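Local coordinates for TssK (Serratia sp. FS14, PDB 5Y0E), which serves as a structural protein of the type VI secretion system baseplate, where, as in related TssK proteins, it probably connects the baseplate to the membrane complex, at residues I318-V323 / F439-S444; V331-D336 / S421-L426; K338-F343 / K416-S421; M366-V371 / P383-R388. All coordinates share one frame; numbering follows the deposited sequence.

Contact 1: residues I318-V323 / F439-S444; sequences IQLTLV and FWAIRS
Phe439 starts the pairing with Leu320, whose amide gives its carbonyl oxygen a nearly straight bond (Leu320 N to Phe439 O 2.8 Å). A water donates to Leu320 O and accepts from Phe439 N, and so bridges the two strands, with a weak further bond from Gln319 NE2. The phenyl ring, its CG anti to the backbone N (chi1 -166°), presents its edge to the leucine, CB of Leu320 lying in the ring plane. Leu322 closes in from beside the stem, its CG 4.0 Å from CB of Phe439. Trp440 turns to the opposite face of the sheet and lies against Gln319 in a CH-pi contact: Gln319 CB is 3.5 Å from the centroid of the six-membered ring, 9° off the normal. The extended glutamine then carries its amide along the indole, the two planes stacked 25° apart, while Trp440 NE1 bonds to Glu438. Non-hydrogen-bonded at Gln319 with Trp440 and hydrogen-bonded at Ile318 with Ala441, the oppositely directed strands 317-324 and 436-443 follow the alternation of antiparallel pairing, here inside an eight-stranded sheet. In the latter pair Ile318 N reaches Ala441 O at 2.9 Å, and Ala441 N returns to Ile318 O at 3.0 Å. The Ala441 methyl CB rests 4.2 Å from Leu320 CD1. Two residues on, Arg443 continues the pairing through a backbone bond with Asn316, and its NE bonds to Asp315 O.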
loop_
_atom_site.group_PDB
_atom_site.type_symbol
_atom_site.label_atom_id
_atom_site.label_comp_id
_atom_site.label_asym_id
_atom_site.label_seq_id
_atom_site.Cartn_x
_atom_site.Cartn_y
_atom_site.Cartn_z
ATOM N N ILE A 318 26.174 12.245 -1.463
ATOM C CA ILE A 318 25.243 11.156 -1.306
ATOM C C ILE A 318 25.520 10.461 -0.013
ATOM O O ILE A 318 26.626 10.126 0.250
ATOM C CB ILE A 318 25.412 10.157 -2.447
ATOM C CG1 ILE A 318 24.728 10.666 -3.686
ATOM C CG2 ILE A 318 24.772 8.843 -2.121
ATOM C CD1 ILE A 318 25.211 10.009 -4.938
ATOM N N GLN A 319 24.512 10.235 0.801
ATOM C CA GLN A 319 24.730 9.594 2.070
ATOM C C GLN A 319 24.725 8.098 1.929
ATOM O O GLN A 319 23.978 7.563 1.175
ATOM C CB GLN A 319 23.669 10.032 3.052
ATOM C CG GLN A 319 23.852 9.522 4.448
ATOM C CD GLN A 319 22.942 10.198 5.414
ATOM O OE1 GLN A 319 22.149 11.014 5.042
ATOM N NE2 GLN A 319 23.053 9.853 6.657
ATOM N N LEU A 320 25.566 7.416 2.668
ATOM C CA LEU A 320 25.593 5.992 2.576
ATOM C C LEU A 320 25.063 5.434 3.857
ATOM O O LEU A 320 25.437 5.865 4.901
ATOM C CB LEU A 320 27.011 5.521 2.379
ATOM C CG LEU A 320 27.505 5.292 0.966
ATOM C CD1 LEU A 320 27.211 6.453 0.057
ATOM C CD2 LEU A 320 28.991 5.053 1.012
ATOM N N THR A 321 24.191 4.458 3.775
ATOM C CA THR A 321 23.622 3.868 4.953
ATOM C C THR A 321 24.547 2.879 5.609
ATOM O O THR A 321 25.021 1.970 4.985
ATOM C CB THR A 321 22.346 3.119 4.606
ATOM O OG1 THR A 321 21.613 3.860 3.638
ATOM C CG2 THR A 321 21.505 2.933 5.817
ATOM N N LEU A 322 24.795 3.065 6.885
ATOM C CA LEU A 322 25.634 2.159 7.605
ATOM C C LEU A 322 24.738 1.072 8.116
ATOM O O LEU A 322 23.970 1.264 9.028
ATOM C CB LEU A 322 26.295 2.859 8.762
ATOM C CG LEU A 322 27.433 3.790 8.425
ATOM C CD1 LEU A 322 27.765 4.555 9.679
ATOM C CD2 LEU A 322 28.643 3.029 7.948
ATOM N N VAL A 323 24.829 -0.085 7.500
ATOM C CA VAL A 323 24.012 -1.229 7.876
ATOM C C VAL A 323 24.799 -2.075 8.864
ATOM O O VAL A 323 25.889 -2.561 8.550
ATOM C CB VAL A 323 23.598 -2.043 6.646
ATOM C CG1 VAL A 323 22.705 -3.172 7.056
ATOM C CG2 VAL A 323 22.886 -1.147 5.647
ATOM N N PHE A 439 27.766 8.492 7.298
ATOM C CA PHE A 439 28.784 8.185 6.314
ATOM C C PHE A 439 28.373 8.846 5.018
ATOM O O PHE A 439 27.305 8.557 4.477
ATOM C CB PHE A 439 28.933 6.680 6.140
ATOM C CG PHE A 439 30.153 6.289 5.412
ATOM C CD1 PHE A 439 31.366 6.312 6.035
ATOM C CD2 PHE A 439 30.093 5.900 4.098
ATOM C CE1 PHE A 439 32.499 5.956 5.366
ATOM C CE2 PHE A 439 31.234 5.539 3.420
ATOM C CZ PHE A 439 32.434 5.565 4.058
ATOM N N TRP A 440 29.204 9.744 4.535
ATOM C CA TRP A 440 28.886 10.507 3.349
ATOM C C TRP A 440 29.951 10.332 2.284
ATOM O O TRP A 440 31.132 10.155 2.584
ATOM C CB TRP A 440 28.756 11.977 3.681
ATOM C CG TRP A 440 27.538 12.332 4.434
ATOM C CD1 TRP A 440 27.383 12.340 5.777
ATOM C CD2 TRP A 440 26.302 12.770 3.884
ATOM N NE1 TRP A 440 26.123 12.746 6.102
ATOM C CE2 TRP A 440 25.441 13.025 4.954
ATOM C CE3 TRP A 440 25.839 12.970 2.586
ATOM C CZ2 TRP A 440 24.157 13.465 4.774
ATOM C CZ3 TRP A 440 24.562 13.409 2.409
ATOM C CH2 TRP A 440 23.732 13.649 3.494
ATOM N N ALA A 441 29.517 10.408 1.036
ATOM C CA ALA A 441 30.399 10.448 -0.115
ATOM C C ALA A 441 30.193 11.778 -0.812
ATOM O O ALA A 441 29.050 12.188 -1.020
ATOM C CB ALA A 441 30.113 9.293 -1.061
ATOM N N ILE A 442 31.290 12.454 -1.157
ATOM C CA ILE A 442 31.242 13.824 -1.658
ATOM C C ILE A 442 31.939 13.895 -3.004
ATOM O O ILE A 442 33.135 13.614 -3.103
ATOM C CB ILE A 442 31.883 14.808 -0.677
ATOM C CG1 ILE A 442 31.250 14.633 0.694
ATOM C CG2 ILE A 442 31.688 16.213 -1.151
ATOM C CD1 ILE A 442 31.650 15.665 1.697
ATOM N N ARG A 443 31.202 14.301 -4.026
ATOM C CA ARG A 443 31.738 14.330 -5.372
ATOM C C ARG A 443 32.879 15.335 -5.480
ATOM O O ARG A 443 32.856 16.400 -4.859
ATOM C CB ARG A 443 30.628 14.678 -6.353
ATOM C CG ARG A 443 30.919 14.268 -7.769
ATOM C CD ARG A 443 29.853 14.755 -8.745
ATOM N NE ARG A 443 28.525 14.216 -8.462
ATOM C CZ ARG A 443 28.125 12.993 -8.793
ATOM N NH1 ARG A 443 28.956 12.173 -9.411
ATOM N NH2 ARG A 443 26.897 12.587 -8.503
ATOM N N SER A 444 33.881 14.997 -6.284
ATOM C CA SER A 444 35.044 15.868 -6.440
ATOM C C SER A 444 34.971 16.707 -7.701
ATOM O O SER A 444 35.670 17.709 -7.819
ATOM C CB SER A 444 36.318 15.041 -6.452
ATOM O OG SER A 444 36.235 13.993 -5.507
HETATM O O HOH W 1 25.171 7.246 7.198
#

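Contact 2: residues V331-D336 / S421-L426; sequences VATVQD and SSAFAL
Ala332 and Phe424 form an antiparallel hydrogen-bonded pair, Ala332 N to Phe424 O 2.9 Å and Phe424 N to Ala332 O 2.8 Å, flanked by the non-hydrogen-bonded pairs of Val331 with Ala425 and Thr333 with Ala423. Just past the strand, Val334 N adds a third bond, to Ser422 O at 3.2 Å. The side chains divide between the two faces. On one, Val331 CG1 meets the methyl of Ala423, their CG1 and CB 4.1 Å apart. On the other, Phe424 dominates: its CB faces the methyl of Ala332, and its ring turns its edge to Ala332 O. With CG1 anti to its carbonyl carbon (chi1 -49°), Val334 sends that methyl crosswise to the phenyl ring, CG1 lying 3.6 Å from Phe424 CE1. The same ring meets Phe439 edge-to-face and also touches Met340, so this face belongs to the hydrophobic interior. Asp336 OD1, further on, takes the amide of Lys338 where the chain turns toward a helix. The whole is characteristic of an interior strand pairing of an antiparallel sheet, strand 329-333 lying between 423-428 and 317-324, with one face packed on aromatic and methionine side chains.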
loop_
_atom_site.group_PDB
_atom_site.type_symbol
_atom_site.label_atom_id
_atom_site.label_comp_id
_atom_site.label_asym_id
_atom_site.label_seq_id
_atom_site.Cartn_x
_atom_site.Cartn_y
_atom_site.Cartn_z
ATOM N N VAL A 331 28.465 -2.035 7.476
ATOM C CA VAL A 331 28.774 -2.188 6.068
ATOM C C VAL A 331 28.045 -1.103 5.306
ATOM O O VAL A 331 26.823 -0.969 5.424
ATOM C CB VAL A 331 28.387 -3.575 5.546
ATOM C CG1 VAL A 331 28.354 -3.570 4.045
ATOM C CG2 VAL A 331 29.388 -4.576 6.022
ATOM N N ALA A 332 28.789 -0.334 4.540
ATOM C CA ALA A 332 28.244 0.730 3.711
ATOM C C ALA A 332 28.403 0.290 2.267
ATOM O O ALA A 332 29.470 0.451 1.675
ATOM C CB ALA A 332 28.957 2.053 3.970
ATOM N N THR A 333 27.355 -0.197 1.649
ATOM C CA THR A 333 27.504 -0.569 0.273
ATOM C C THR A 333 27.556 0.699 -0.520
ATOM O O THR A 333 26.840 1.615 -0.245
ATOM C CB THR A 333 26.327 -1.403 -0.203
ATOM O OG1 THR A 333 25.246 -0.545 -0.565
ATOM C CG2 THR A 333 25.873 -2.322 0.896
ATOM N N VAL A 334 28.367 0.749 -1.551
ATOM C CA VAL A 334 28.396 1.913 -2.406
ATOM C C VAL A 334 27.610 1.540 -3.629
ATOM O O VAL A 334 27.653 0.407 -4.055
ATOM C CB VAL A 334 29.797 2.217 -2.845
ATOM C CG1 VAL A 334 30.694 2.209 -1.644
ATOM C CG2 VAL A 334 30.241 1.148 -3.806
ATOM N N GLN A 335 26.909 2.481 -4.232
ATOM C CA GLN A 335 26.071 2.130 -5.379
ATOM C C GLN A 335 26.700 2.197 -6.741
ATOM O O GLN A 335 25.987 2.220 -7.726
ATOM C CB GLN A 335 24.834 3.008 -5.409
ATOM C CG GLN A 335 25.128 4.420 -5.847
ATOM C CD GLN A 335 23.884 5.262 -5.987
ATOM O OE1 GLN A 335 23.110 5.092 -6.924
ATOM N NE2 GLN A 335 23.690 6.192 -5.052
ATOM N N ASP A 336 28.017 2.188 -6.806
ATOM C CA ASP A 336 28.681 2.309 -8.077
ATOM C C ASP A 336 30.110 1.885 -7.981
ATOM O O ASP A 336 30.703 1.929 -6.926
ATOM C CB ASP A 336 28.692 3.782 -8.447
ATOM C CG ASP A 336 28.834 4.001 -9.898
ATOM O OD1 ASP A 336 29.698 3.358 -10.489
ATOM O OD2 ASP A 336 28.085 4.809 -10.456
ATOM N N SER A 421 36.307 -2.736 -4.851
ATOM C CA SER A 421 35.288 -3.348 -4.015
ATOM C C SER A 421 33.970 -2.606 -4.166
ATOM O O SER A 421 33.878 -1.567 -4.820
ATOM C CB SER A 421 35.712 -3.378 -2.551
ATOM O OG SER A 421 34.897 -4.290 -1.835
ATOM N N SER A 422 32.934 -3.163 -3.554
ATOM C CA SER A 422 31.591 -2.624 -3.697
ATOM C C SER A 422 30.965 -2.245 -2.364
ATOM O O SER A 422 29.753 -1.998 -2.311
ATOM C CB SER A 422 30.695 -3.628 -4.420
ATOM O OG SER A 422 30.596 -4.826 -3.673
ATOM N N ALA A 423 31.750 -2.156 -1.298
ATOM C CA ALA A 423 31.187 -1.810 -0.007
ATOM C C ALA A 423 32.318 -1.540 0.957
ATOM O O ALA A 423 33.347 -2.213 0.916
ATOM C CB ALA A 423 30.301 -2.931 0.541
ATOM N N PHE A 424 32.122 -0.553 1.815
ATOM C CA PHE A 424 33.035 -0.346 2.915
ATOM C C PHE A 424 32.657 -1.258 4.063
ATOM O O PHE A 424 31.479 -1.523 4.313
ATOM C CB PHE A 424 32.991 1.096 3.410
ATOM C CG PHE A 424 33.518 2.110 2.442
ATOM C CD1 PHE A 424 32.702 2.650 1.469
ATOM C CD2 PHE A 424 34.814 2.574 2.548
ATOM C CE1 PHE A 424 33.180 3.606 0.609
ATOM C CE2 PHE A 424 35.291 3.522 1.690
ATOM C CZ PHE A 424 34.473 4.046 0.726
ATOM N N ALA A 425 33.664 -1.721 4.779
ATOM C CA ALA A 425 33.453 -2.393 6.045
ATOM C C ALA A 425 34.104 -1.563 7.135
ATOM O O ALA A 425 35.243 -1.114 6.982
ATOM C CB ALA A 425 34.020 -3.809 6.031
ATOM N N LEU A 426 33.374 -1.345 8.219
ATOM C CA LEU A 426 33.864 -0.563 9.340
ATOM C C LEU A 426 33.661 -1.364 10.609
ATOM O O LEU A 426 32.550 -1.823 10.884
ATOM C CB LEU A 426 33.144 0.782 9.465
ATOM C CG LEU A 426 33.097 1.732 8.270
ATOM C CD1 LEU A 426 31.948 1.417 7.341
ATOM C CD2 LEU A 426 33.009 3.163 8.760
#

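Contact 3: residues K338-F343 / K416-S421; sequences KMMRDF and KQMEKS
Arg341 and Glu419 hold their flat groups within 19° of parallel, yet the touch is between the carboxylate and the aliphatic part of the arginine: Glu419 OE2 lies 3.7 Å from CB of Arg341 and 5.2 Å from its NE. This is a loose attraction of opposite charges at most, not a salt bridge. Above one face of the guanidinium stands Asp342 OD1, 4.1 Å over its centre, and Phe343 likewise carries the methyl CE of Met339 on one face of its ring. The motif is the packing of two short helices, 339-342 and 414-419, beside the sheet: the first follows strand 329-333 in the chain and the second leads into strand 423-428, so neighbouring strands bring the helices together. Met340 fills the interface. Its CB lies 4.0 Å from Glu419 CA, and its CG sits beside the backbone N (chi1 -58°), from where the bent chain reaches toward Met418. The two methionine ends meet, although they are modelled too close for the fine detail to be trusted. Both also touch Phe424 of the sheet, which ties the helix pair to the interior. Within segment 338-343, Lys338 O accepts two bonds, from Arg341 N at 2.8 Å and from Asp342 N at 3.2 Å.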
loop_
_atom_site.group_PDB
_atom_site.type_symbol
_atom_site.label_atom_id
_atom_site.label_comp_id
_atom_site.label_asym_id
_atom_site.label_seq_id
_atom_site.Cartn_x
_atom_site.Cartn_y
_atom_site.Cartn_z
ATOM N N LYS A 338 32.202 3.419 -9.929
ATOM C CA LYS A 338 32.837 4.676 -10.228
ATOM C C LYS A 338 32.921 5.471 -8.954
ATOM O O LYS A 338 33.885 6.183 -8.714
ATOM C CB LYS A 338 32.008 5.459 -11.244
ATOM C CG LYS A 338 31.952 4.826 -12.621
ATOM C CD LYS A 338 31.096 5.636 -13.576
ATOM C CE LYS A 338 31.065 5.005 -14.962
ATOM N NZ LYS A 338 30.212 5.774 -15.906
ATOM N N MET A 339 31.919 5.299 -8.120
ATOM C CA MET A 339 31.829 5.992 -6.862
ATOM C C MET A 339 33.127 6.119 -6.078
ATOM O O MET A 339 33.397 7.122 -5.451
ATOM C CB MET A 339 30.848 5.243 -5.994
ATOM C CG MET A 339 29.543 5.952 -5.782
ATOM S SD MET A 339 29.242 6.040 -4.027
ATOM C CE MET A 339 28.304 7.545 -4.011
ATOM N N MET A 340 33.935 5.091 -6.108
ATOM C CA MET A 340 35.140 5.106 -5.316
ATOM C C MET A 340 36.308 5.852 -5.910
ATOM O O MET A 340 37.376 5.874 -5.336
ATOM C CB MET A 340 35.547 3.694 -4.977
ATOM C CG MET A 340 34.465 2.950 -4.244
ATOM S SD MET A 340 34.894 2.800 -2.527
ATOM C CE MET A 340 34.084 1.296 -2.084
ATOM N N ARG A 341 36.106 6.478 -7.047
ATOM C CA ARG A 341 37.159 7.221 -7.670
ATOM C C ARG A 341 36.715 8.653 -7.903
ATOM O O ARG A 341 37.533 9.524 -8.126
ATOM C CB ARG A 341 37.578 6.532 -8.956
ATOM C CG ARG A 341 38.707 7.186 -9.727
ATOM C CD ARG A 341 39.082 6.362 -10.954
ATOM N NE ARG A 341 37.996 6.303 -11.935
ATOM C CZ ARG A 341 37.741 7.238 -12.848
ATOM N NH1 ARG A 341 38.482 8.337 -12.921
ATOM N NH2 ARG A 341 36.730 7.069 -13.689
ATOM N N ASP A 342 35.418 8.901 -7.823
ATOM C CA ASP A 342 34.881 10.241 -8.017
ATOM C C ASP A 342 34.440 10.939 -6.738
ATOM O O ASP A 342 34.134 12.116 -6.745
ATOM C CB ASP A 342 33.675 10.177 -8.933
ATOM C CG ASP A 342 34.015 9.665 -10.285
ATOM O OD1 ASP A 342 35.207 9.639 -10.596
ATOM O OD2 ASP A 342 33.107 9.294 -11.037
ATOM N N PHE A 343 34.412 10.211 -5.638
ATOM C CA PHE A 343 33.929 10.778 -4.409
ATOM C C PHE A 343 34.870 10.750 -3.244
ATOM O O PHE A 343 35.692 9.887 -3.127
ATOM C CB PHE A 343 32.689 10.008 -3.968
ATOM C CG PHE A 343 31.490 10.261 -4.807
ATOM C CD1 PHE A 343 31.314 9.598 -5.987
ATOM C CD2 PHE A 343 30.551 11.159 -4.413
ATOM C CE1 PHE A 343 30.222 9.831 -6.769
ATOM C CE2 PHE A 343 29.459 11.400 -5.181
ATOM C CZ PHE A 343 29.290 10.732 -6.365
ATOM N N LYS A 416 43.355 0.885 -3.341
ATOM C CA LYS A 416 43.063 0.152 -4.576
ATOM C C LYS A 416 42.148 -1.020 -4.374
ATOM O O LYS A 416 41.299 -1.286 -5.202
ATOM C CB LYS A 416 44.322 -0.353 -5.261
ATOM C CG LYS A 416 45.529 0.528 -5.090
ATOM C CD LYS A 416 45.336 1.836 -5.820
ATOM C CE LYS A 416 46.211 2.898 -5.197
ATOM N NZ LYS A 416 47.454 2.277 -4.676
ATOM N N GLN A 417 42.305 -1.735 -3.274
ATOM C CA GLN A 417 41.435 -2.852 -3.026
ATOM C C GLN A 417 40.019 -2.334 -2.905
ATOM O O GLN A 417 39.105 -2.895 -3.500
ATOM C CB GLN A 417 41.854 -3.612 -1.785
ATOM C CG GLN A 417 41.454 -5.072 -1.820
ATOM C CD GLN A 417 42.324 -5.960 -0.949
ATOM O OE1 GLN A 417 43.345 -5.535 -0.419
ATOM N NE2 GLN A 417 41.914 -7.206 -0.804
ATOM N N MET A 418 39.835 -1.261 -2.144
ATOM C CA MET A 418 38.532 -0.664 -2.016
ATOM C C MET A 418 37.959 -0.302 -3.378
ATOM O O MET A 418 36.851 -0.712 -3.687
ATOM C CB MET A 418 38.589 0.583 -1.148
ATOM C CG MET A 418 38.585 0.323 0.349
ATOM S SD MET A 418 36.977 -0.061 1.003
ATOM C CE MET A 418 35.929 0.461 -0.331
ATOM N N GLU A 419 38.722 0.452 -4.170
ATOM C CA GLU A 419 38.310 0.918 -5.501
ATOM C C GLU A 419 37.629 -0.141 -6.340
ATOM O O GLU A 419 36.677 0.126 -7.037
ATOM C CB GLU A 419 39.493 1.503 -6.253
ATOM C CG GLU A 419 40.051 2.772 -5.638
ATOM C CD GLU A 419 40.485 3.779 -6.680
ATOM O OE1 GLU A 419 41.475 4.499 -6.448
ATOM O OE2 GLU A 419 39.829 3.853 -7.734
ATOM N N LYS A 420 38.159 -1.344 -6.278
ATOM C CA LYS A 420 37.573 -2.497 -6.932
ATOM C C LYS A 420 36.582 -3.232 -6.047
ATOM O O LYS A 420 36.066 -4.273 -6.454
ATOM C CB LYS A 420 38.679 -3.455 -7.382
ATOM C CG LYS A 420 39.591 -2.894 -8.471
ATOM C CD LYS A 420 39.720 -3.850 -9.648
ATOM C CE LYS A 420 40.826 -4.879 -9.423
ATOM N NZ LYS A 420 40.578 -6.211 -10.050
ATOM N N SER A 421 36.307 -2.736 -4.851
ATOM C CA SER A 421 35.288 -3.348 -4.015
ATOM C C SER A 421 33.970 -2.606 -4.166
ATOM O O SER A 421 33.878 -1.567 -4.820
ATOM C CB SER A 421 35.712 -3.378 -2.551
ATOM O OG SER A 421 34.897 -4.290 -1.835
#

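Contact 4: residues M366-V371 / P383-R388; sequences MKIAPV and PGIGLR
Ile385 and Ile368 share the one backbone bond across the two segments, Ile385 N to Ile368 O at 3.0 Å, nearly straight at 176° and in the carbonyl plane. It links strand 366-370 to the loop just before strand 387-389. These are the two outermost strands of a single eight-stranded antiparallel sheet, so the sheet curls enough to bring its borders together, side chain against side chain, with the touching parts running 123° apart. Around the bond the contacts are apolar. The isoleucines cross at about a right angle, CG2 of Ile368 4.0 Å from CD1 of Ile385, and that CD1 methyl also comes unusually close to the accepting Ile368 O, at 2.9 Å, a possibly strained contact. Gly384 brings its CA to 3.7 Å from the same Ile368 O. Farther along, Leu387 works as a fork: CD2 takes Ile368 CD1 at 3.6 Å, while CD1 reaches Met366 CG at 3.9 Å. In the next shell Leu408 packs against Ile368, Ile385 and Leu387, and Leu426 against Met366 and Ile368, while Met418 of helix 414-419 closes over Ile385. The two segments themselves are fixed by backbone bonds, Ala369 with Ala425 on one side and Gly386 with Glu409 on the other. Glu409 has a second role, its OE2 forming a salt bridge with Arg388 NH1.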
loop_
_atom_site.group_PDB
_atom_site.type_symbol
_atom_site.label_atom_id
_atom_site.label_comp_id
_atom_site.label_asym_id
_atom_site.label_seq_id
_atom_site.Cartn_x
_atom_site.Cartn_y
_atom_site.Cartn_z
ATOM N N MET A 366 38.901 2.612 14.801
ATOM C CA MET A 366 37.958 2.380 13.747
ATOM C C MET A 366 38.765 1.973 12.557
ATOM O O MET A 366 39.488 2.758 11.995
ATOM C CB MET A 366 37.136 3.624 13.456
ATOM C CG MET A 366 36.366 3.581 12.151
ATOM S SD MET A 366 35.051 2.375 12.094
ATOM C CE MET A 366 33.645 3.328 12.604
ATOM N N LYS A 367 38.661 0.709 12.210
ATOM C CA LYS A 367 39.383 0.172 11.092
ATOM C C LYS A 367 38.452 0.074 9.924
ATOM O O LYS A 367 37.393 -0.520 10.011
ATOM C CB LYS A 367 39.930 -1.206 11.445
ATOM N N ILE A 368 38.858 0.658 8.819
ATOM C CA ILE A 368 38.024 0.642 7.652
ATOM C C ILE A 368 38.699 -0.086 6.514
ATOM O O ILE A 368 39.841 0.174 6.187
ATOM C CB ILE A 368 37.663 2.074 7.226
ATOM C CG1 ILE A 368 36.645 2.673 8.172
ATOM C CG2 ILE A 368 37.081 2.107 5.838
ATOM C CD1 ILE A 368 36.718 4.170 8.223
ATOM N N ALA A 369 37.955 -1.004 5.916
ATOM C CA ALA A 369 38.429 -1.791 4.803
ATOM C C ALA A 369 37.270 -2.435 4.097
ATOM O O ALA A 369 36.126 -2.231 4.464
ATOM C CB ALA A 369 39.374 -2.850 5.289
ATOM N N PRO A 370 37.569 -3.236 3.077
ATOM C CA PRO A 370 36.578 -3.947 2.281
ATOM C C PRO A 370 36.208 -5.213 3.000
ATOM O O PRO A 370 37.050 -5.786 3.657
ATOM C CB PRO A 370 37.327 -4.252 0.993
ATOM C CG PRO A 370 38.570 -3.429 1.047
ATOM C CD PRO A 370 38.899 -3.371 2.493
ATOM N N VAL A 371 34.973 -5.654 2.857
ATOM C CA VAL A 371 34.487 -6.822 3.574
ATOM C C VAL A 371 35.350 -8.051 3.537
ATOM O O VAL A 371 35.542 -8.701 4.554
ATOM C CB VAL A 371 33.077 -7.225 3.145
ATOM C CG1 VAL A 371 32.111 -6.116 3.505
ATOM C CG2 VAL A 371 33.019 -7.506 1.661
ATOM N N PRO A 383 46.904 -1.709 10.134
ATOM C CA PRO A 383 46.091 -0.527 9.947
ATOM C C PRO A 383 45.071 -0.707 8.857
ATOM O O PRO A 383 45.091 -1.661 8.095
ATOM C CB PRO A 383 47.119 0.516 9.535
ATOM C CG PRO A 383 48.169 -0.254 8.839
ATOM C CD PRO A 383 48.131 -1.668 9.336
ATOM N N GLY A 384 44.156 0.244 8.818
ATOM C CA GLY A 384 43.128 0.293 7.808
ATOM C C GLY A 384 43.234 1.626 7.114
ATOM O O GLY A 384 44.239 2.315 7.204
ATOM N N ILE A 385 42.204 2.000 6.388
ATOM C CA ILE A 385 42.257 3.305 5.741
ATOM C C ILE A 385 42.316 4.393 6.808
ATOM O O ILE A 385 41.632 4.318 7.834
ATOM C CB ILE A 385 41.065 3.493 4.789
ATOM C CG1 ILE A 385 41.226 2.598 3.571
ATOM C CG2 ILE A 385 40.983 4.919 4.326
ATOM C CD1 ILE A 385 40.355 1.404 3.592
ATOM N N GLY A 386 43.175 5.389 6.592
ATOM C CA GLY A 386 43.365 6.418 7.582
ATOM C C GLY A 386 42.209 7.396 7.632
ATOM O O GLY A 386 41.535 7.670 6.647
ATOM N N LEU A 387 41.999 7.934 8.820
ATOM C CA LEU A 387 40.969 8.921 9.089
ATOM C C LEU A 387 41.642 10.214 9.512
ATOM O O LEU A 387 42.409 10.232 10.471
ATOM C CB LEU A 387 40.007 8.438 10.166
ATOM C CG LEU A 387 39.388 7.105 9.768
ATOM C CD1 LEU A 387 38.790 6.346 10.937
ATOM C CD2 LEU A 387 38.368 7.389 8.709
ATOM N N ARG A 388 41.354 11.287 8.798
ATOM C CA ARG A 388 41.933 12.592 9.058
ATOM C C ARG A 388 40.826 13.492 9.585
ATOM O O ARG A 388 39.771 13.611 8.959
ATOM C CB ARG A 388 42.551 13.157 7.783
ATOM C CG ARG A 388 42.878 14.631 7.815
ATOM C CD ARG A 388 43.481 15.056 6.480
ATOM N NE ARG A 388 44.507 14.116 6.028
ATOM C CZ ARG A 388 45.781 14.172 6.403
ATOM N NH1 ARG A 388 46.652 13.277 5.951
ATOM N NH2 ARG A 388 46.179 15.125 7.238
#

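All four contacts belong to one eight-stranded sheet and the helices packed on it. Contacts 1 and 2 are pairings of central strands, each partly buried and bound mainly by backbone hydrogen bonds; they are neighbours because strands 317-324 and 329-333 adjoin, with a probable hydrogen bond between Val323 O and Val331 N. Contact 4 joins the sheet's borders and is the more buried, but its single backbone bond leaves most of the work to aliphatic side chains. Contact 3 is helical, relying on methionine packing at its inner side and loosely facing charges toward solvent. It shares Ser421 with contact 2, and Met418 touches Pro370 of contact 4, so helix 414-419 also reaches the border.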